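Local coordinates for putative uncharacterized protein tcp24 (Actinoplanes teichomyceticus, PDB 4Q38), which transfers long acyl chains from acyl-coenzyme A to the glucosamine of teicoplanin-type glycopeptide antibiotics, acting as an N-acyltransferase, at residues Thr156-Leu161 with Gly172-Gln177; Glu64-Asp69 with Leu161-Arg166; Ala106-Gly111 with Thr180-Arg185. All blocks are in the same frame, centred on the assembly; numbering follows the deposited sequence.

From the N terminus, residues 64-69 come first; contact 2 closes a loop of about ninety residues between them and 161-166, in helix 157-169. Residues 106-111 lie inside that loop but are held from beyond it, by 180-185 at the end of helix 177-184, so contact 3 crosses contact 2. Contact 1 is the short closure, 156-161 with 172-177, nested within the loop of contact 3 and crossing contact 2, with which it shares L161. Helix 157-169 thus faces the start of helix 67-76 and the connection 172-177, and L161 CD1 also touches T180 CG2 of helix 177-184. All three contacts belong to the helical N-terminal part of the enzyme; contact 1 reaches the glucosamine pocket.

Contact 1: Thr156-Leu161 with Gly172-Gln177; sequences TQLGEL and GGMNMQ. With TEC (2-amino-6-O-decanoyl-2-deoxy-beta-D-glucopyranose), chain E.
L161 and M174, their CA atoms 6.1 Å apart, mark where the early part of helix 157-169 meets the irregular connection 172-177 leading into helix 177-184. No direct hydrogen bond joins the two backbones. A water does so instead, donating to L161 O (2.9 Å) and accepting from N175 N (3.1 Å); L161 O therefore carries this water beside its ordinary helical bond from H165 N.

The side chains meet through carbon and sulfur. M174 sets its CG opposite its own backbone N (chi1 -157°), which lays CG and then SD alongside the helix. SD rests 3.9 Å from L161 CB, and L158 CD1 reaches the same methionine at CG (4.2 Å). The M174 chain bends at chi2 and chi3, and its sulfur takes a weak hydrogen bond from M176 N (3.4 Å, N-H...S angle 149°), tying the loop to its own side chain. The CD2 branch of L161 serves the second methionine: it butts against CB and CG of M176, 3.9 Å from CG, with the two side chains crossing at about a right angle. The thioether end of M176 leads off from the helix into the ligand pocket. The modelled position of CE against the sugar amine is too close to be trusted in detail.

Outside the pair, F130 of helix 125-143 packs on L158, H126 and V127 pack on M174, and T180 touches both L161 and M174. E160 accepts from the backbone N atoms of E214 and W215, fastening the helix to the GNAT-like part. Q157 and M176 both line the ligand pocket, and V212 N bonds the ligand from the GNAT-like side: the contact forms part of the wall that the helical N-terminal part gives to the acyl-glucosamine site.

Contact 2: Glu64-Asp69 with Leu161-Arg166; sequences EVPELD and LVAIHR
R166 grips D69 side-on, two guanidinium nitrogens converging on a single carboxylate oxygen: NE lies 2.8 Å and NH2 2.9 Å from D69 OD2. The oxygen sits in the guanidinium plane, but both N-H groups come to it from the same face of the carboxylate, whose plane is turned 64° from that of the guanidinium. R166 leaves the helix with CG anti to N (chi1 -178°) and stays extended until a bend at chi3 (-65°) swings the head across to the acid. L68 lies over one face of the head, CD2 standing 3.6 Å from NH1, toward the rim, while its side chain crosses the arginine at about a right angle.

One helical turn earlier, V162 CG1 packs on the aliphatic base of the acid, 3.6 Å from D69 CB, and reaches V65 CG1 at 4.2 Å. P66 closes the apolar row, with CG 4.1 Å from A163 CB. A water lies between the acid and the helix backbone, 2.7 Å from D69 OD2 and 2.8 Å from V162 O.

In the next shell, R166 NH2 also forms a salt bridge with E72, so two acids one turn apart on helix 67-76 share one arginine. Y124 touches both D69 and R166, and W215 packs on A163. D69 stands in the first turn of its helix, where the N-terminal dipole would probably add to the stabilisation of its negative charge.

E64, with positive phi, is the C-prime residue of a Schellman motif ending helix 53-62, and P66 takes the N-cap position of helix 67-76. The short connection between these helices, a Schellman end followed by an N-cap proline, thus packs against helix 157-169 in the helical N-terminal part of the N-acyltransferase fold.

Contact 3: Ala106-Gly111 with Thr180-Arg185; sequences AKPRGG and TTYHLR. With SO4 (sulfate ion), chain B.
T181, near the end of helix 177-184, and R185, four residues on, hold a loop that bends in an inverse gamma turn centred on P108, within the N-acyltransferase N-terminal part. T181 places OG1 between its backbone N and carbonyl carbon (chi1 66°), where it bonds to W178 O and lies 3.3 Å from P108 CB. Its methyl turns to the next part of the loop, CG2 resting 3.6 Å from G110 CA.

Y182 follows, lying beside P108 and pointing the same way; its CE1 approaches P108 CB to 3.6 Å. W179 meets the tyrosine ring as well. S197, which binds N-acetylglucosamine in a structure of this protein, has its side chain about 4 Å from that of Y182, consistent with a place near the sugar site.

R185 ends the walk and does most of the polar work. It grips T181, four residues back, side-on, NE bonding to T181 O at 2.9 Å and NH2 to T181 OG1 at 3.1 Å, which fixes the rotation of the guanidinium. NH1 crosses to the loop and donates to A106 O (2.9 Å), from 46° above the carbonyl plane, with a weak second bond to D103 O. A water in the guanidinium plane doubles the link to A106: it accepts from R185 NH2 and donates to A106 O.

The guanidinium of R109 forms a salt bridge with E37. The peptide joining A106 to K107 is gripped at both ends, since K107 N donates to O1 of a sulfate, probably from the crystallisation liquor, at 2.7 Å and a nearly straight 167°.

Contact 1: Thr156-Leu161 with Gly172-Gln177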
# COMPACT_ATOMS: atom_id res chain seq x y z
N THR A 156 -9.90 3.06 2.88
CA THR A 156 -10.30 1.70 3.31
C THR A 156 -9.27 0.62 3.01
O THR A 156 -9.37 -0.47 3.57
CB THR A 156 -11.62 1.20 2.67
OG1 THR A 156 -11.47 1.09 1.25
CG2 THR A 156 -12.80 2.11 3.03
N GLN A 157 -8.28 0.89 2.15
CA GLN A 157 -7.24 -0.12 1.98
C GLN A 157 -6.50 -0.41 3.29
O GLN A 157 -5.86 -1.45 3.41
CB GLN A 157 -6.24 0.15 0.83
CG GLN A 157 -5.52 -1.15 0.45
CD GLN A 157 -4.65 -1.09 -0.79
OE1 GLN A 157 -4.46 -2.10 -1.50
NE2 GLN A 157 -4.10 0.07 -1.06
N LEU A 158 -6.59 0.49 4.27
CA LEU A 158 -6.00 0.19 5.58
C LEU A 158 -6.53 -1.14 6.11
O LEU A 158 -5.76 -1.99 6.55
CB LEU A 158 -6.27 1.30 6.61
CG LEU A 158 -5.76 0.99 8.02
CD1 LEU A 158 -4.24 0.88 8.07
CD2 LEU A 158 -6.26 2.04 9.02
N GLY A 159 -7.84 -1.32 6.05
CA GLY A 159 -8.45 -2.56 6.54
C GLY A 159 -7.95 -3.79 5.80
O GLY A 159 -7.66 -4.81 6.41
N GLU A 160 -7.84 -3.69 4.48
CA GLU A 160 -7.32 -4.77 3.64
C GLU A 160 -5.91 -5.16 4.07
O GLU A 160 -5.58 -6.33 4.20
CB GLU A 160 -7.33 -4.31 2.17
CG GLU A 160 -6.67 -5.28 1.18
CD GLU A 160 -6.64 -4.73 -0.24
OE1 GLU A 160 -7.69 -4.27 -0.72
OE2 GLU A 160 -5.56 -4.78 -0.89
N LEU A 161 -5.07 -4.15 4.31
CA LEU A 161 -3.66 -4.39 4.64
C LEU A 161 -3.52 -4.95 6.05
O LEU A 161 -2.65 -5.78 6.30
CB LEU A 161 -2.85 -3.11 4.47
CG LEU A 161 -2.78 -2.54 3.03
CD1 LEU A 161 -2.32 -1.09 3.05
CD2 LEU A 161 -1.85 -3.38 2.14
N GLY A 172 -2.15 -9.89 14.67
CA GLY A 172 -2.48 -8.55 14.23
C GLY A 172 -1.28 -7.69 13.93
O GLY A 172 -0.25 -7.79 14.60
N GLY A 173 -1.41 -6.83 12.92
CA GLY A 173 -0.32 -5.94 12.52
C GLY A 173 -0.64 -5.26 11.19
O GLY A 173 -1.72 -5.46 10.63
N MET A 174 0.30 -4.45 10.72
CA MET A 174 0.19 -3.82 9.40
C MET A 174 1.59 -3.34 9.06
O MET A 174 2.06 -2.33 9.59
CB MET A 174 -0.82 -2.65 9.41
CG MET A 174 -1.42 -2.29 8.05
SD MET A 174 -0.22 -1.58 6.88
CE MET A 174 0.10 0.01 7.63
N ASN A 175 2.27 -4.10 8.20
CA ASN A 175 3.65 -3.80 7.86
C ASN A 175 3.85 -3.32 6.40
O ASN A 175 4.94 -3.46 5.85
CB ASN A 175 4.57 -4.99 8.19
CG ASN A 175 4.33 -6.18 7.28
OD1 ASN A 175 3.23 -6.39 6.79
ND2 ASN A 175 5.37 -6.97 7.05
N MET A 176 2.80 -2.76 5.81
CA MET A 176 2.85 -2.15 4.48
C MET A 176 2.81 -0.62 4.57
O MET A 176 2.23 0.05 3.72
CB MET A 176 1.69 -2.68 3.62
CG MET A 176 1.83 -4.13 3.17
SD MET A 176 3.23 -4.34 2.05
CE MET A 176 2.61 -3.51 0.60
N GLN A 177 3.45 -0.07 5.61
CA GLN A 177 3.47 1.38 5.84
C GLN A 177 4.09 2.21 4.71
O GLN A 177 3.75 3.37 4.56
CB GLN A 177 4.13 1.74 7.18
CG GLN A 177 5.61 1.39 7.30
CD GLN A 177 5.85 -0.05 7.71
OE1 GLN A 177 4.93 -0.87 7.75
NE2 GLN A 177 7.10 -0.38 8.01
CAV TEC E . -4.14 -6.95 -16.61
CAU TEC E . -4.79 -5.89 -15.75
CAT TEC E . -3.98 -4.62 -15.68
CAS TEC E . -2.52 -4.90 -15.47
CAR TEC E . -1.87 -3.71 -14.83
CAQ TEC E . -1.56 -4.08 -13.42
CAP TEC E . -0.89 -2.99 -12.66
CAO TEC E . -1.04 -3.34 -11.22
CAN TEC E . 0.06 -2.78 -10.41
CAM TEC E . -0.23 -2.89 -8.93
OAW TEC E . -1.29 -3.29 -8.53
O6 TEC E . 0.84 -2.64 -8.16
C6 TEC E . 0.76 -1.74 -7.08
C5 TEC E . 0.98 -2.43 -5.71
O5 TEC E . 1.91 -1.77 -4.91
C1 TEC E . 2.22 -2.83 -3.98
O1 TEC E . 3.42 -2.90 -3.47
C2 TEC E . 1.18 -2.79 -2.89
N2 TEC E . 1.49 -3.84 -1.94
C3 TEC E . -0.01 -3.17 -3.62
O3 TEC E . -0.92 -2.79 -2.74
C4 TEC E . -0.26 -2.42 -4.91
O4 TEC E . -1.14 -3.09 -5.60
O HOH W 1 0.21 -5.38 6.19

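Contact 2: Glu64-Asp69 with Leu161-Arg166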
# COMPACT_ATOMS: atom_id res chain seq x y z
N GLU A 64 -12.77 -0.01 7.20
CA GLU A 64 -12.95 -1.45 6.94
C GLU A 64 -11.90 -2.37 7.59
O GLU A 64 -11.60 -3.45 7.09
CB GLU A 64 -13.06 -1.73 5.43
CG GLU A 64 -14.23 -1.00 4.77
CD GLU A 64 -14.40 -1.31 3.30
OE1 GLU A 64 -13.62 -2.11 2.73
OE2 GLU A 64 -15.33 -0.73 2.70
N VAL A 65 -11.37 -1.94 8.72
CA VAL A 65 -10.52 -2.81 9.54
C VAL A 65 -11.41 -3.89 10.16
O VAL A 65 -12.46 -3.57 10.70
CB VAL A 65 -9.79 -1.98 10.60
CG1 VAL A 65 -8.98 -2.86 11.54
CG2 VAL A 65 -8.88 -0.94 9.92
N PRO A 66 -11.03 -5.19 10.05
CA PRO A 66 -11.91 -6.21 10.62
C PRO A 66 -12.13 -6.00 12.13
O PRO A 66 -11.23 -5.48 12.82
CB PRO A 66 -11.16 -7.52 10.36
CG PRO A 66 -10.31 -7.22 9.15
CD PRO A 66 -9.87 -5.79 9.36
N GLU A 67 -13.31 -6.37 12.62
CA GLU A 67 -13.70 -6.13 14.01
C GLU A 67 -12.66 -6.64 15.00
O GLU A 67 -12.33 -5.95 15.96
CB GLU A 67 -15.08 -6.74 14.33
CG GLU A 67 -16.24 -6.12 13.54
CD GLU A 67 -16.42 -4.63 13.79
OE1 GLU A 67 -16.60 -3.88 12.80
OE2 GLU A 67 -16.40 -4.19 14.96
N LEU A 68 -12.15 -7.85 14.76
CA LEU A 68 -11.16 -8.46 15.66
C LEU A 68 -9.93 -7.57 15.85
O LEU A 68 -9.54 -7.27 16.99
CB LEU A 68 -10.74 -9.84 15.14
CG LEU A 68 -9.64 -10.57 15.92
CD1 LEU A 68 -10.09 -10.91 17.34
CD2 LEU A 68 -9.20 -11.83 15.18
N ASP A 69 -9.32 -7.16 14.74
CA ASP A 69 -8.14 -6.29 14.78
C ASP A 69 -8.45 -4.94 15.41
O ASP A 69 -7.67 -4.44 16.21
CB ASP A 69 -7.55 -6.08 13.38
CG ASP A 69 -7.28 -7.39 12.68
OD1 ASP A 69 -8.22 -7.92 12.08
OD2 ASP A 69 -6.14 -7.88 12.71
N LEU A 161 -5.07 -4.15 4.31
CA LEU A 161 -3.66 -4.39 4.64
C LEU A 161 -3.52 -4.95 6.05
O LEU A 161 -2.65 -5.78 6.30
CB LEU A 161 -2.85 -3.11 4.47
CG LEU A 161 -2.78 -2.54 3.03
CD1 LEU A 161 -2.32 -1.09 3.05
CD2 LEU A 161 -1.85 -3.38 2.14
N VAL A 162 -4.38 -4.50 6.96
CA VAL A 162 -4.45 -5.11 8.29
C VAL A 162 -4.83 -6.60 8.17
O VAL A 162 -4.15 -7.47 8.72
CB VAL A 162 -5.42 -4.33 9.20
CG1 VAL A 162 -5.58 -5.03 10.54
CG2 VAL A 162 -4.91 -2.92 9.42
N ALA A 163 -5.90 -6.89 7.43
CA ALA A 163 -6.35 -8.29 7.20
C ALA A 163 -5.25 -9.15 6.58
O ALA A 163 -5.04 -10.29 6.99
CB ALA A 163 -7.60 -8.32 6.33
N ILE A 164 -4.54 -8.58 5.60
CA ILE A 164 -3.40 -9.26 4.96
C ILE A 164 -2.32 -9.61 5.98
O ILE A 164 -1.78 -10.71 5.94
CB ILE A 164 -2.81 -8.41 3.81
CG1 ILE A 164 -3.71 -8.51 2.56
CG2 ILE A 164 -1.37 -8.81 3.50
CD1 ILE A 164 -3.50 -7.37 1.57
N HIS A 165 -1.98 -8.69 6.87
CA HIS A 165 -0.97 -9.00 7.88
C HIS A 165 -1.32 -10.25 8.64
O HIS A 165 -0.48 -11.14 8.81
CB HIS A 165 -0.73 -7.83 8.85
CG HIS A 165 0.37 -8.10 9.85
ND1 HIS A 165 0.20 -8.91 10.90
CD2 HIS A 165 1.68 -7.65 9.91
CE1 HIS A 165 1.34 -8.98 11.60
NE2 HIS A 165 2.25 -8.20 11.00
N ARG A 166 -2.57 -10.33 9.08
CA ARG A 166 -3.03 -11.45 9.91
C ARG A 166 -3.06 -12.76 9.13
O ARG A 166 -2.69 -13.80 9.66
CB ARG A 166 -4.39 -11.15 10.54
CG ARG A 166 -4.91 -12.24 11.47
CD ARG A 166 -6.23 -11.84 12.11
NE ARG A 166 -6.08 -10.68 13.00
CZ ARG A 166 -5.80 -10.75 14.30
NH1 ARG A 166 -5.61 -11.93 14.89
NH2 ARG A 166 -5.70 -9.63 15.01
O HOH W 2 -3.76 -7.69 11.44

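Contact 3: Ala106-Gly111 with Thr180-Arg185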
# COMPACT_ATOMS: atom_id res chain seq x y z
N ALA A 106 8.25 12.91 -3.65
CA ALA A 106 8.94 12.41 -2.46
C ALA A 106 8.86 10.89 -2.40
O ALA A 106 7.82 10.30 -2.71
CB ALA A 106 8.33 13.04 -1.22
N LYS A 107 9.96 10.24 -2.01
CA LYS A 107 9.99 8.78 -1.83
C LYS A 107 9.01 8.35 -0.72
O LYS A 107 8.77 9.11 0.22
CB LYS A 107 11.40 8.30 -1.49
CG LYS A 107 12.40 8.40 -2.63
CD LYS A 107 13.82 8.16 -2.13
CE LYS A 107 14.85 8.73 -3.10
NZ LYS A 107 16.23 8.60 -2.55
N PRO A 108 8.45 7.13 -0.84
CA PRO A 108 7.45 6.64 0.12
C PRO A 108 8.05 6.09 1.43
O PRO A 108 8.02 4.88 1.67
CB PRO A 108 6.77 5.51 -0.66
CG PRO A 108 7.81 5.01 -1.61
CD PRO A 108 8.62 6.22 -1.99
N ARG A 109 8.55 6.97 2.29
CA ARG A 109 9.23 6.51 3.51
C ARG A 109 8.28 6.51 4.71
O ARG A 109 7.97 7.56 5.27
CB ARG A 109 10.51 7.32 3.75
CG ARG A 109 11.53 7.16 2.62
CD ARG A 109 12.89 7.74 2.98
NE ARG A 109 12.85 9.20 3.08
CZ ARG A 109 13.64 9.93 3.86
NH1 ARG A 109 14.57 9.35 4.62
NH2 ARG A 109 13.51 11.25 3.87
N GLY A 110 7.78 5.34 5.07
CA GLY A 110 6.84 5.22 6.20
C GLY A 110 7.52 4.92 7.52
O GLY A 110 6.89 4.93 8.58
N GLY A 111 8.83 4.64 7.45
CA GLY A 111 9.59 4.25 8.64
C GLY A 111 9.65 2.74 8.77
O GLY A 111 8.90 2.02 8.11
N THR A 180 1.04 2.74 2.43
CA THR A 180 0.04 3.68 2.96
C THR A 180 0.50 5.15 2.96
O THR A 180 -0.33 6.03 3.12
CB THR A 180 -0.51 3.30 4.36
OG1 THR A 180 0.59 3.06 5.24
CG2 THR A 180 -1.38 2.02 4.29
N THR A 181 1.80 5.42 2.75
CA THR A 181 2.23 6.82 2.59
C THR A 181 1.60 7.45 1.36
O THR A 181 1.47 8.66 1.29
CB THR A 181 3.78 7.03 2.49
OG1 THR A 181 4.29 6.44 1.28
CG2 THR A 181 4.53 6.48 3.70
N TYR A 182 1.24 6.62 0.37
CA TYR A 182 0.57 7.12 -0.83
C TYR A 182 -0.84 7.61 -0.48
O TYR A 182 -1.21 8.73 -0.83
CB TYR A 182 0.48 6.05 -1.92
CG TYR A 182 1.76 5.81 -2.69
CD1 TYR A 182 2.84 5.13 -2.12
CD2 TYR A 182 1.88 6.23 -4.03
CE1 TYR A 182 4.01 4.90 -2.84
CE2 TYR A 182 3.04 5.99 -4.76
CZ TYR A 182 4.10 5.34 -4.15
OH TYR A 182 5.26 5.10 -4.86
N HIS A 183 -1.60 6.78 0.23
CA HIS A 183 -2.95 7.16 0.62
C HIS A 183 -2.90 8.38 1.49
O HIS A 183 -3.67 9.32 1.31
CB HIS A 183 -3.66 6.05 1.39
CG HIS A 183 -3.53 4.68 0.77
ND1 HIS A 183 -2.35 4.09 0.55
CD2 HIS A 183 -4.51 3.77 0.35
CE1 HIS A 183 -2.54 2.87 0.01
NE2 HIS A 183 -3.86 2.67 -0.10
N LEU A 184 -1.98 8.38 2.46
CA LEU A 184 -1.88 9.45 3.47
C LEU A 184 -1.33 10.78 2.95
O LEU A 184 -1.53 11.83 3.57
CB LEU A 184 -1.06 8.97 4.68
CG LEU A 184 -1.70 7.85 5.52
CD1 LEU A 184 -0.74 7.35 6.60
CD2 LEU A 184 -3.01 8.29 6.13
N ARG A 185 -0.64 10.74 1.82
CA ARG A 185 -0.22 11.98 1.18
C ARG A 185 -1.23 12.50 0.17
O ARG A 185 -0.99 13.52 -0.48
CB ARG A 185 1.15 11.81 0.52
CG ARG A 185 2.30 11.80 1.51
CD ARG A 185 3.60 11.54 0.79
NE ARG A 185 3.72 10.16 0.30
CZ ARG A 185 4.53 9.78 -0.69
NH1 ARG A 185 5.25 10.70 -1.35
NH2 ARG A 185 4.60 8.50 -1.04
S SO4 B . 12.81 12.08 -0.54
O1 SO4 B . 12.35 11.45 -1.80
O2 SO4 B . 14.07 12.81 -0.77
O3 SO4 B . 13.05 11.03 0.49
O4 SO4 B . 11.75 13.02 -0.10
O HOH W 3 6.19 8.15 -3.20